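Local coordinates for inositol-1-monophosphatase SuhB (Mycobacterium tuberculosis, PDB 2Q74), which probably hydrolyses inositol 1-phosphate to myo-inositol and phosphate with the help of magnesium, at residues P55-V58 with V59-T63. Residues are numbered along the deposited sequence; the frame is centred on the assembly and turned at random.
Sequences PVTV and VDTDT
From Pro55 onward the chain runs as the first two and a half turns of helix 55-74, each carbonyl of 55-58 meeting the N-H four residues on. Val56 O takes Asp60 N at 2.9 Å and Val58 O takes Asp62 N at 3.0 Å. The bond from Val59 N to Pro55 O is weak, at 3.5 Å. Thr57 O carries two bonds. Besides Thr61 N at 3.0 Å, it accepts the hydroxyl of its own i+4 neighbour, with Thr61 OG1 2.6 Å from Thr57 O, and the two donors come from opposite faces of the carbonyl plane. The hydroxyl gets there because OG1 sits beside the backbone N of Thr61 (chi1 -47°), facing back toward the N-terminal end of the helix. Thr63, two residues on, repeats this on Val59 O, with Thr63 OG1 at 2.8 Å and its N-H arriving from opposite faces of the carbonyl. In this inositol monophosphatase fold the helix passes beside what is, by similarity, the metal and substrate site: Asp60 reaches away from the first turn, and its carboxylate comes close to that of Glu83, one of the probable ligands there. Val59 packs on Ile106 and Phe112, and its CG2 turns back to 3.7 Å from Pro55 O. On another side Val58 and Asp62 lie alongside each other, Val58 CG1 3.5 Å from Asp62 OD2; the carboxylate is held by salt bridges, OD2 to Arg29 of helix 8-33 and OD1 to Arg65 further along the same helix.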
ATOM      1  N   PRO A  55      16.316   9.414  12.683  1.00 83.39           N
ATOM      2  CA  PRO A  55      16.934   8.374  11.848  1.00 82.57           C
ATOM      3  C   PRO A  55      16.576   8.514  10.357  1.00 81.34           C
ATOM      4  O   PRO A  55      17.409   8.252   9.493  1.00 81.62           O
ATOM      5  CB  PRO A  55      16.360   7.078  12.431  1.00 82.82           C
ATOM      6  CG  PRO A  55      15.037   7.492  12.991  1.00 83.63           C
ATOM      7  CD  PRO A  55      15.363   8.817  13.642  1.00 83.65           C
ATOM      8  N   VAL A  56      15.356   8.938  10.061  1.00 79.64           N
ATOM      9  CA  VAL A  56      14.981   9.218   8.687  1.00 78.26           C
ATOM     10  C   VAL A  56      15.584  10.556   8.254  1.00 77.10           C
ATOM     11  O   VAL A  56      15.915  10.727   7.086  1.00 77.11           O
ATOM     12  CB  VAL A  56      13.436   9.217   8.487  1.00 78.29           C
ATOM     13  CG1 VAL A  56      12.754  10.269   9.339  1.00 78.09           C
ATOM     14  CG2 VAL A  56      13.088   9.431   7.021  1.00 78.60           C
ATOM     15  N   THR A  57      15.730  11.503   9.189  1.00 75.61           N
ATOM     16  CA  THR A  57      16.373  12.794   8.889  1.00 74.28           C
ATOM     17  C   THR A  57      17.804  12.568   8.411  1.00 73.12           C
ATOM     18  O   THR A  57      18.282  13.252   7.494  1.00 73.15           O
ATOM     19  CB  THR A  57      16.401  13.739  10.123  1.00 74.28           C
ATOM     20  OG1 THR A  57      15.063  14.137  10.460  1.00 74.49           O
ATOM     21  CG2 THR A  57      17.257  14.986   9.860  1.00 73.57           C
ATOM     22  N   VAL A  58      18.462  11.580   9.009  1.00 71.44           N
ATOM     23  CA  VAL A  58      19.837  11.261   8.677  1.00 70.23           C
ATOM     24  C   VAL A  58      19.942  10.758   7.246  1.00 69.31           C
ATOM     25  O   VAL A  58      20.714  11.296   6.469  1.00 69.05           O
ATOM     26  CB  VAL A  58      20.439  10.217   9.655  1.00 70.17           C
ATOM     27  CG1 VAL A  58      21.850   9.872   9.259  1.00 69.09           C
ATOM     28  CG2 VAL A  58      20.429  10.761  11.065  1.00 69.65           C
ATOM     29  N   VAL A  59      19.157   9.742   6.899  1.00 68.47           N
ATOM     30  CA  VAL A  59      19.240   9.136   5.575  1.00 67.86           C
ATOM     31  C   VAL A  59      18.803  10.119   4.500  1.00 68.48           C
ATOM     32  O   VAL A  59      19.378  10.157   3.410  1.00 68.06           O
ATOM     33  CB  VAL A  59      18.392   7.874   5.459  1.00 67.43           C
ATOM     34  CG1 VAL A  59      18.451   7.366   4.034  1.00 66.30           C
ATOM     35  CG2 VAL A  59      18.860   6.818   6.427  1.00 65.55           C
ATOM     36  N   ASP A  60      17.791  10.915   4.835  1.00 69.32           N
ATOM     37  CA  ASP A  60      17.246  11.917   3.934  1.00 70.25           C
ATOM     38  C   ASP A  60      18.330  12.926   3.561  1.00 70.25           C
ATOM     39  O   ASP A  60      18.536  13.217   2.384  1.00 70.33           O
ATOM     40  CB  ASP A  60      16.046  12.607   4.590  1.00 70.62           C
ATOM     41  CG  ASP A  60      15.217  13.391   3.616  1.00 72.49           C
ATOM     42  OD1 ASP A  60      14.686  12.785   2.653  1.00 75.69           O
ATOM     43  OD2 ASP A  60      15.076  14.617   3.824  1.00 76.38           O
ATOM     44  N   THR A  61      19.049  13.418   4.561  1.00 70.25           N
ATOM     45  CA  THR A  61      20.126  14.371   4.334  1.00 70.31           C
ATOM     46  C   THR A  61      21.270  13.756   3.541  1.00 70.24           C
ATOM     47  O   THR A  61      21.781  14.360   2.599  1.00 70.21           O
ATOM     48  CB  THR A  61      20.709  14.876   5.663  1.00 70.32           C
ATOM     49  OG1 THR A  61      19.640  15.239   6.537  1.00 70.37           O
ATOM     50  CG2 THR A  61      21.605  16.076   5.417  1.00 70.46           C
ATOM     51  N   ASP A  62      21.679  12.558   3.944  1.00 70.07           N
ATOM     52  CA  ASP A  62      22.785  11.869   3.305  1.00 70.06           C
ATOM     53  C   ASP A  62      22.521  11.717   1.814  1.00 69.93           C
ATOM     54  O   ASP A  62      23.396  11.997   0.986  1.00 69.52           O
ATOM     55  CB  ASP A  62      22.997  10.492   3.942  1.00 70.20           C
ATOM     56  CG  ASP A  62      23.560  10.568   5.376  1.00 70.83           C
ATOM     57  OD1 ASP A  62      24.219  11.568   5.741  1.00 70.39           O
ATOM     58  OD2 ASP A  62      23.342   9.607   6.140  1.00 70.74           O
ATOM     59  N   THR A  63      21.299  11.294   1.487  1.00 69.87           N
ATOM     60  CA  THR A  63      20.894  11.033   0.104  1.00 69.67           C
ATOM     61  C   THR A  63      20.760  12.325  -0.695  1.00 70.00           C
ATOM     62  O   THR A  63      21.044  12.372  -1.890  1.00 69.50           O
ATOM     63  CB  THR A  63      19.553  10.283   0.062  1.00 69.64           C
ATOM     64  OG1 THR A  63      19.645   9.078   0.819  1.00 68.68           O
ATOM     65  CG2 THR A  63      19.165   9.935  -1.361  1.00 69.30           C
TER